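Local coordinates for inositol monophosphatase family protein (Staphylococcus aureus, PDB 5I3S), which probably hydrolyses inositol monophosphate or a related sugar phosphate, as a metal-dependent phosphatase of the inositol monophosphatase family with the FIG superfamily fold, at residues Q12-R17 with K43-F48; F98-G103 with Y116-D121; D36-V41 with D86-F91. All blocks are in the same frame, centred on the assembly; numbering follows the deposited sequence.

Contact 1 (Q12-R17 with K43-F48); sequences QEAGIR and KATEDF
Arg17 lays its guanidinium flat on the ring of Phe48. The two planes are only 14° apart, and the group is offset toward the CD1 edge of the ring, with CZ 3.5 Å from Phe48 CD1. The aliphatic part of the arginine shares the same face: CD stands over the ring centre, 3.8 Å from the centroid and almost on the normal, a CH-pi contact. A bend at chi3 (73°) turns the chain after CD, and this lets both the methylene and the guanidinium lie on one ring.

Apolar packing comes from the preceding turn of helix 2-24. Phe48 holds CG anti to its backbone N (chi1 171°), which sends the ring across to helix 12-17. There CD2 meets Ala14 CB at 3.8 Å, and CZ comes within 4.2 Å of Glu13 CG. Thr45 CG2 adds a looser touch on Ala14 CB.

No direct hydrogen bond joins segments 12-17 and 43-48, whose short axes run nearly antiparallel, 10.0 Å apart at closest approach. One water bridges them instead, donating to Ala14 O (2.7 Å) and to Thr45 OG1 (2.8 Å); that hydroxyl is also hydrogen-bonded to Val41 O, one turn back.

The chemistry is thus mixed: a cation-pi stack at the exposed arginine, the alanine methyl and the glutamate methylene beside the phenylalanine ring, and a single water bridging a carbonyl and a hydroxyl between the helices.

Contact 2 (F98-G103 with Y116-D121); sequences FAISIG and YDVMAD
Phe98 and Val118 meet where the two strands part. Phe98 CG sits between the backbone N and the carbonyl carbon (chi1 59°), which swings the ring back toward 116-121 although its CB starts away from it. The far end of the ring then fits a shallow hollow between two neighbouring side chains: CE1 rests 3.7 Å from Val118 CB, while CZ lies 3.7 Å from Met119 CG. The methionine, bent at chi2 and chi3, curls so that SD makes an oblique Met-aromatic contact, 5.0 Å from the ring centroid.

Val118 is a bump for two partners, its CG2 also packing on Ile100 CD1 at 3.9 Å. The same isoleucine tip lies at the edge of the Tyr116 ring, on the sheet face covered by helix 2-24 through Ile11. A water lies over the face of the Phe98 ring, accepts from Met119 N and lies within bonding distance of Phe98 O and Asp117 OD1.

Ile100 and Tyr116 form an antiparallel hydrogen-bonded pair, with a short, straight bond from Tyr116 N to Ile100 O (2.8 Å, 173°) and a more bent return bond from Ile100 N to Tyr116 O (3.2 Å). These are the open ends of a beta hairpin, strands 99-106 and 109-117, central in the large mixed sheet of the sugar phosphatase fold.

Contact 3 (D36-V41 with D86-F91); sequences DLVTNV and DGTLNF
Phe91 reaches from helix 88-94 to Val38 on helix 37-56, and its ring carries most of the contact. From CB, with CG anti to the backbone N (chi1 179°), the side chain extends straight across the gap. CG comes 4.0 Å from Val38 CG2, and CD2 is tighter against that methyl at 3.6 Å. One atom further, CE2 passes alongside the valine, 3.8 Å from Val38 CB, and looks toward Leu37 CD2 at 4.2 Å. The tip, CZ, has Val41 CG2 at 4.3 Å. All three residues approach the ring obliquely, and the phenylalanine and valine side chains lie alongside each other, pointing opposite ways.

Val38 CG2 is shared. Beyond the ring it touches Thr88 CB at 3.9 Å, so the valine methyl nestles between two residues one helical turn apart. Val38 sends this branch anti to its backbone N (chi1 70° for CG1), straight into that notch. No hydrogen bond crosses the interface; the grip is wholly van der Waals.

Gly87 occupies the N-cap position of helix 88-94, directly after strand 85-86. Around the contact, Met22 of helix 2-24 and Ile85 also pack on Phe91, while Ile18 and Leu21 cover Val41, placing the ring among the starts of two helices, a third helix and a strand.

How the contacts relate
Helix 2-24 binds contacts 1 and 2 together: their centres are 11 Å apart, and Gly15 CA packs 3.7 Å from Tyr116 CE2, so the helix meets helix 37-56 and the hairpin at once. Contact 3 uses the start of helix 37-56, with its centre about 13 Å from that of contact 1. Contacts 2 and 3 join through the Phe98 and Phe91 rings, with CE2 of the former 3.6 Å from CD1 of the latter, and through a probable backbone hydrogen bond, Asp86 N to Ala99 O, at 2.8 Å. Beside this seam Asp86 lies close to Asp83 and Asp208, a carboxylate cluster consistent with the family's metal-binding active site.

Contact 1 (Q12-R17 with K43-F48)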
loop_
_atom_site.group_PDB
_atom_site.type_symbol
_atom_site.label_atom_id
_atom_site.label_comp_id
_atom_site.label_asym_id
_atom_site.label_seq_id
_atom_site.Cartn_x
_atom_site.Cartn_y
_atom_site.Cartn_z
ATOM N N GLN A 12 6.225 16.739 -15.459
ATOM C CA GLN A 12 5.267 17.515 -14.672
ATOM C C GLN A 12 4.106 18.023 -15.527
ATOM O O GLN A 12 2.944 17.886 -15.172
ATOM C CB GLN A 12 5.968 18.664 -13.966
ATOM C CG GLN A 12 6.768 18.193 -12.783
ATOM C CD GLN A 12 7.700 19.267 -12.222
ATOM O OE1 GLN A 12 8.760 19.573 -12.802
ATOM N NE2 GLN A 12 7.331 19.823 -11.084
ATOM N N GLU A 13 4.433 18.524 -16.694
ATOM C CA GLU A 13 3.441 19.013 -17.614
ATOM C C GLU A 13 2.542 17.866 -18.140
ATOM O O GLU A 13 1.307 18.016 -18.219
ATOM C CB GLU A 13 4.181 19.817 -18.712
ATOM C CG GLU A 13 3.319 20.640 -19.666
ATOM C CD GLU A 13 2.251 21.443 -18.978
ATOM O OE1 GLU A 13 2.579 22.186 -18.030
ATOM O OE2 GLU A 13 1.073 21.294 -19.382
ATOM N N ALA A 14 3.147 16.717 -18.461
ATOM C CA ALA A 14 2.395 15.486 -18.791
ATOM C C ALA A 14 1.483 15.059 -17.634
ATOM O O ALA A 14 0.424 14.504 -17.867
ATOM C CB ALA A 14 3.334 14.353 -19.148
ATOM N N GLY A 15 1.888 15.313 -16.388
ATOM C CA GLY A 15 1.010 15.031 -15.234
ATOM C C GLY A 15 -0.257 15.889 -15.259
ATOM O O GLY A 15 -1.365 15.376 -15.107
ATOM N N ILE A 16 -0.076 17.199 -15.499
ATOM C CA ILE A 16 -1.202 18.122 -15.646
ATOM C C ILE A 16 -2.200 17.679 -16.718
ATOM O O ILE A 16 -3.408 17.763 -16.517
ATOM C CB ILE A 16 -0.706 19.570 -15.840
ATOM C CG1 ILE A 16 -0.155 20.059 -14.501
ATOM C CG2 ILE A 16 -1.809 20.503 -16.328
ATOM C CD1 ILE A 16 0.465 21.431 -14.515
ATOM N N ARG A 17 -1.694 17.186 -17.835
ATOM C CA ARG A 17 -2.575 16.644 -18.873
ATOM C C ARG A 17 -3.284 15.356 -18.494
ATOM O O ARG A 17 -4.401 15.147 -18.969
ATOM C CB ARG A 17 -1.826 16.462 -20.176
ATOM C CG ARG A 17 -1.382 17.798 -20.725
ATOM C CD ARG A 17 -0.318 17.625 -21.789
ATOM N NE ARG A 17 -0.863 17.100 -23.048
ATOM C CZ ARG A 17 -0.882 17.743 -24.226
ATOM N NH1 ARG A 17 -0.396 18.977 -24.374
ATOM N NH2 ARG A 17 -1.403 17.135 -25.278
ATOM N N LYS A 43 -2.222 6.283 -23.983
ATOM C CA LYS A 43 -1.831 6.694 -25.356
ATOM C C LYS A 43 -1.610 8.204 -25.411
ATOM O O LYS A 43 -0.588 8.647 -25.918
ATOM C CB LYS A 43 -2.875 6.263 -26.427
ATOM N N ALA A 44 -2.544 8.982 -24.859
ATOM C CA ALA A 44 -2.426 10.442 -24.874
ATOM C C ALA A 44 -1.095 10.870 -24.262
ATOM O O ALA A 44 -0.327 11.649 -24.875
ATOM C CB ALA A 44 -3.571 11.106 -24.122
ATOM N N THR A 45 -0.819 10.325 -23.081
ATOM C CA THR A 45 0.372 10.702 -22.315
ATOM C C THR A 45 1.656 10.291 -23.049
ATOM O O THR A 45 2.601 11.100 -23.151
ATOM C CB THR A 45 0.326 10.111 -20.879
ATOM O OG1 THR A 45 -0.923 10.475 -20.252
ATOM C CG2 THR A 45 1.487 10.602 -20.061
ATOM N N GLU A 46 1.696 9.088 -23.621
ATOM C CA GLU A 46 2.951 8.679 -24.331
ATOM C C GLU A 46 3.172 9.475 -25.627
ATOM O O GLU A 46 4.313 9.868 -25.937
ATOM C CB GLU A 46 3.053 7.161 -24.616
ATOM C CG GLU A 46 4.410 6.798 -25.248
ATOM C CD GLU A 46 4.907 5.395 -24.937
ATOM O OE1 GLU A 46 4.571 4.839 -23.874
ATOM O OE2 GLU A 46 5.662 4.846 -25.764
ATOM N N ASP A 47 2.103 9.719 -26.369
ATOM C CA ASP A 47 2.193 10.534 -27.611
ATOM C C ASP A 47 2.651 11.961 -27.328
ATOM O O ASP A 47 3.454 12.496 -28.093
ATOM C CB ASP A 47 0.858 10.545 -28.364
ATOM C CG ASP A 47 0.564 9.229 -29.030
ATOM O OD1 ASP A 47 1.547 8.500 -29.297
ATOM O OD2 ASP A 47 -0.619 8.925 -29.300
ATOM N N PHE A 48 2.175 12.558 -26.230
ATOM C CA PHE A 48 2.660 13.878 -25.803
ATOM C C PHE A 48 4.133 13.801 -25.466
ATOM O O PHE A 48 4.897 14.626 -25.927
ATOM C CB PHE A 48 1.884 14.415 -24.574
ATOM C CG PHE A 48 2.493 15.661 -23.973
ATOM C CD1 PHE A 48 2.489 16.878 -24.673
ATOM C CD2 PHE A 48 3.087 15.637 -22.717
ATOM C CE1 PHE A 48 3.052 18.038 -24.115
ATOM C CE2 PHE A 48 3.633 16.794 -22.156
ATOM C CZ PHE A 48 3.632 17.987 -22.868
HETATM O O HOH W 1 -0.295 13.243 -20.161
#

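Contact 2 (F98-G103 with Y116-D121)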
loop_
_atom_site.group_PDB
_atom_site.type_symbol
_atom_site.label_atom_id
_atom_site.label_comp_id
_atom_site.label_asym_id
_atom_site.label_seq_id
_atom_site.Cartn_x
_atom_site.Cartn_y
_atom_site.Cartn_z
ATOM N N PHE A 98 -0.435 6.054 -8.818
ATOM C CA PHE A 98 0.158 5.671 -10.080
ATOM C C PHE A 98 1.141 6.737 -10.489
ATOM O O PHE A 98 0.960 7.898 -10.163
ATOM C CB PHE A 98 -0.894 5.541 -11.184
ATOM C CG PHE A 98 -1.684 6.808 -11.434
ATOM C CD1 PHE A 98 -1.210 7.797 -12.311
ATOM C CD2 PHE A 98 -2.881 7.003 -10.808
ATOM C CE1 PHE A 98 -1.932 8.959 -12.551
ATOM C CE2 PHE A 98 -3.623 8.160 -11.041
ATOM C CZ PHE A 98 -3.148 9.140 -11.907
ATOM N N ALA A 99 2.171 6.347 -11.222
ATOM C CA ALA A 99 3.224 7.306 -11.581
ATOM C C ALA A 99 3.505 7.337 -13.087
ATOM O O ALA A 99 3.316 6.349 -13.749
ATOM C CB ALA A 99 4.502 6.987 -10.818
ATOM N N ILE A 100 3.944 8.473 -13.599
ATOM C CA ILE A 100 4.687 8.462 -14.847
ATOM C C ILE A 100 6.163 8.266 -14.449
ATOM O O ILE A 100 6.611 8.832 -13.429
ATOM C CB ILE A 100 4.572 9.768 -15.642
ATOM C CG1 ILE A 100 3.127 10.249 -15.772
ATOM C CG2 ILE A 100 5.219 9.596 -17.023
ATOM C CD1 ILE A 100 3.007 11.727 -16.109
ATOM N N SER A 101 6.870 7.431 -15.218
ATOM C CA SER A 101 8.267 7.089 -14.983
ATOM C C SER A 101 9.118 7.291 -16.236
ATOM O O SER A 101 8.802 6.779 -17.281
ATOM C CB SER A 101 8.383 5.611 -14.585
ATOM O OG SER A 101 9.724 5.235 -14.234
ATOM N N ILE A 102 10.246 7.970 -16.102
ATOM C CA ILE A 102 11.114 8.286 -17.243
ATOM C C ILE A 102 12.509 8.016 -16.794
ATOM O O ILE A 102 12.946 8.570 -15.799
ATOM C CB ILE A 102 11.002 9.777 -17.681
ATOM C CG1 ILE A 102 9.713 9.987 -18.482
ATOM C CG2 ILE A 102 12.191 10.228 -18.504
ATOM C CD1 ILE A 102 9.400 11.426 -18.828
ATOM N N GLY A 103 13.182 7.110 -17.499
ATOM C CA GLY A 103 14.597 6.901 -17.307
ATOM C C GLY A 103 15.295 7.358 -18.569
ATOM O O GLY A 103 14.820 7.134 -19.706
ATOM N N TYR A 116 6.948 10.353 -11.119
ATOM C CA TYR A 116 6.067 11.468 -10.778
ATOM C C TYR A 116 4.783 10.932 -10.268
ATOM O O TYR A 116 4.052 10.307 -11.032
ATOM C CB TYR A 116 5.802 12.380 -11.984
ATOM C CG TYR A 116 4.981 13.636 -11.688
ATOM C CD1 TYR A 116 5.091 14.311 -10.461
ATOM C CD2 TYR A 116 4.133 14.191 -12.648
ATOM C CE1 TYR A 116 4.354 15.474 -10.197
ATOM C CE2 TYR A 116 3.406 15.340 -12.377
ATOM C CZ TYR A 116 3.523 15.972 -11.142
ATOM O OH TYR A 116 2.798 17.089 -10.855
ATOM N N ASP A 117 4.526 11.121 -8.975
ATOM C CA ASP A 117 3.287 10.647 -8.352
ATOM C C ASP A 117 2.273 11.740 -8.693
ATOM O O ASP A 117 2.204 12.767 -8.044
ATOM C CB ASP A 117 3.446 10.422 -6.822
ATOM C CG ASP A 117 2.177 9.920 -6.144
ATOM O OD1 ASP A 117 1.046 10.162 -6.673
ATOM O OD2 ASP A 117 2.294 9.297 -5.065
ATOM N N VAL A 118 1.550 11.512 -9.764
ATOM C CA VAL A 118 0.738 12.534 -10.377
ATOM C C VAL A 118 -0.311 13.100 -9.396
ATOM O O VAL A 118 -0.448 14.313 -9.315
ATOM C CB VAL A 118 0.010 11.996 -11.632
ATOM C CG1 VAL A 118 -0.976 13.020 -12.160
ATOM C CG2 VAL A 118 1.029 11.615 -12.706
ATOM N N MET A 119 -1.015 12.232 -8.660
ATOM C CA MET A 119 -2.092 12.691 -7.833
ATOM C C MET A 119 -1.660 13.331 -6.528
ATOM O O MET A 119 -2.436 14.096 -5.959
ATOM C CB MET A 119 -3.172 11.627 -7.628
ATOM C CG MET A 119 -3.835 11.153 -8.916
ATOM S SD MET A 119 -4.412 12.313 -10.185
ATOM C CE MET A 119 -5.812 12.942 -9.260
ATOM N N ALA A 120 -0.443 13.092 -6.056
ATOM C CA ALA A 120 0.073 13.869 -4.913
ATOM C C ALA A 120 0.911 15.073 -5.327
ATOM O O ALA A 120 1.354 15.841 -4.488
ATOM C CB ALA A 120 0.883 12.980 -4.032
ATOM N N ASP A 121 1.148 15.248 -6.605
ATOM C CA ASP A 121 2.137 16.230 -7.097
ATOM C C ASP A 121 3.523 16.085 -6.432
ATOM O O ASP A 121 4.076 17.061 -5.860
ATOM C CB ASP A 121 1.577 17.693 -6.980
ATOM C CG ASP A 121 2.416 18.741 -7.767
ATOM O OD1 ASP A 121 3.316 18.412 -8.614
ATOM O OD2 ASP A 121 2.160 19.947 -7.530
HETATM O O HOH W 2 -0.877 9.412 -8.556
#

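Contact 3 (D36-V41 with D86-F91)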
loop_
_atom_site.group_PDB
_atom_site.type_symbol
_atom_site.label_atom_id
_atom_site.label_comp_id
_atom_site.label_asym_id
_atom_site.label_seq_id
_atom_site.Cartn_x
_atom_site.Cartn_y
_atom_site.Cartn_z
ATOM N N ASP A 36 -11.674 1.700 -20.186
ATOM C CA ASP A 36 -11.350 2.409 -21.476
ATOM C C ASP A 36 -10.649 3.794 -21.323
ATOM O O ASP A 36 -9.907 4.215 -22.216
ATOM C CB ASP A 36 -12.621 2.603 -22.345
ATOM C CG ASP A 36 -12.967 1.384 -23.211
ATOM O OD1 ASP A 36 -13.830 1.539 -24.094
ATOM O OD2 ASP A 36 -12.387 0.290 -23.042
ATOM N N LEU A 37 -10.892 4.499 -20.214
ATOM C CA LEU A 37 -10.199 5.762 -19.942
ATOM C C LEU A 37 -8.670 5.606 -19.799
ATOM O O LEU A 37 -7.893 6.443 -20.302
ATOM C CB LEU A 37 -10.772 6.421 -18.687
ATOM C CG LEU A 37 -10.144 7.751 -18.263
ATOM C CD1 LEU A 37 -10.330 8.892 -19.293
ATOM C CD2 LEU A 37 -10.731 8.124 -16.913
ATOM N N VAL A 38 -8.244 4.522 -19.156
ATOM C CA VAL A 38 -6.822 4.297 -18.889
ATOM C C VAL A 38 -5.996 4.017 -20.146
ATOM O O VAL A 38 -4.904 4.583 -20.296
ATOM C CB VAL A 38 -6.600 3.232 -17.781
ATOM C CG1 VAL A 38 -6.965 1.804 -18.238
ATOM C CG2 VAL A 38 -5.171 3.308 -17.258
ATOM N N THR A 39 -6.514 3.165 -21.043
ATOM C CA THR A 39 -5.950 2.986 -22.382
ATOM C C THR A 39 -5.838 4.332 -23.082
ATOM O O THR A 39 -4.772 4.664 -23.592
ATOM C CB THR A 39 -6.809 2.071 -23.271
ATOM O OG1 THR A 39 -7.332 1.011 -22.476
ATOM C CG2 THR A 39 -5.973 1.480 -24.413
ATOM N N ASN A 40 -6.921 5.118 -23.055
ATOM C CA ASN A 40 -6.938 6.407 -23.752
ATOM C C ASN A 40 -5.938 7.404 -23.166
ATOM O O ASN A 40 -5.164 8.004 -23.932
ATOM C CB ASN A 40 -8.354 7.000 -23.844
ATOM C CG ASN A 40 -9.156 6.447 -25.032
ATOM O OD1 ASN A 40 -8.888 5.349 -25.541
ATOM N ND2 ASN A 40 -10.160 7.216 -25.473
ATOM N N VAL A 41 -5.940 7.554 -21.834
ATOM C CA VAL A 41 -4.935 8.422 -21.139
ATOM C C VAL A 41 -3.492 7.930 -21.317
ATOM O O VAL A 41 -2.575 8.754 -21.466
ATOM C CB VAL A 41 -5.273 8.648 -19.644
ATOM C CG1 VAL A 41 -4.176 9.432 -18.908
ATOM C CG2 VAL A 41 -6.555 9.424 -19.532
ATOM N N ASP A 86 2.388 3.935 -14.766
ATOM C CA ASP A 86 2.752 2.789 -13.995
ATOM C C ASP A 86 1.844 2.632 -12.764
ATOM O O ASP A 86 1.839 3.501 -11.882
ATOM C CB ASP A 86 4.220 2.868 -13.519
ATOM C CG ASP A 86 4.712 1.510 -12.963
ATOM O OD1 ASP A 86 4.205 0.458 -13.400
ATOM O OD2 ASP A 86 5.557 1.481 -12.069
ATOM N N GLY A 87 1.159 1.494 -12.687
ATOM C CA GLY A 87 0.065 1.300 -11.798
ATOM C C GLY A 87 -1.293 1.532 -12.455
ATOM O O GLY A 87 -2.165 2.215 -11.884
ATOM N N THR A 88 -1.508 0.930 -13.622
ATOM C CA THR A 88 -2.768 1.168 -14.324
ATOM C C THR A 88 -3.993 0.691 -13.515
ATOM O O THR A 88 -5.038 1.351 -13.518
ATOM C CB THR A 88 -2.789 0.550 -15.755
ATOM O OG1 THR A 88 -2.399 -0.805 -15.676
ATOM C CG2 THR A 88 -1.788 1.202 -16.684
ATOM N N LEU A 89 -3.896 -0.443 -12.838
ATOM C CA LEU A 89 -4.971 -0.834 -11.969
ATOM C C LEU A 89 -5.219 0.151 -10.840
ATOM O O LEU A 89 -6.386 0.398 -10.492
ATOM C CB LEU A 89 -4.767 -2.230 -11.354
ATOM C CG LEU A 89 -5.042 -3.454 -12.228
ATOM C CD1 LEU A 89 -4.789 -4.752 -11.457
ATOM C CD2 LEU A 89 -6.456 -3.404 -12.801
ATOM N N ASN A 90 -4.163 0.685 -10.218
ATOM C CA ASN A 90 -4.363 1.779 -9.238
ATOM C C ASN A 90 -5.162 2.947 -9.891
ATOM O O ASN A 90 -6.151 3.396 -9.359
ATOM C CB ASN A 90 -3.028 2.237 -8.588
ATOM C CG ASN A 90 -2.453 1.195 -7.604
ATOM O OD1 ASN A 90 -3.084 0.193 -7.287
ATOM N ND2 ASN A 90 -1.259 1.441 -7.128
ATOM N N PHE A 91 -4.723 3.403 -11.050
ATOM C CA PHE A 91 -5.433 4.383 -11.797
ATOM C C PHE A 91 -6.917 3.996 -12.026
ATOM O O PHE A 91 -7.822 4.805 -11.749
ATOM C CB PHE A 91 -4.711 4.634 -13.122
ATOM C CG PHE A 91 -5.379 5.644 -14.008
ATOM C CD1 PHE A 91 -4.795 6.870 -14.217
ATOM C CD2 PHE A 91 -6.599 5.348 -14.656
ATOM C CE1 PHE A 91 -5.391 7.799 -15.059
ATOM C CE2 PHE A 91 -7.200 6.270 -15.500
ATOM C CZ PHE A 91 -6.589 7.497 -15.707
#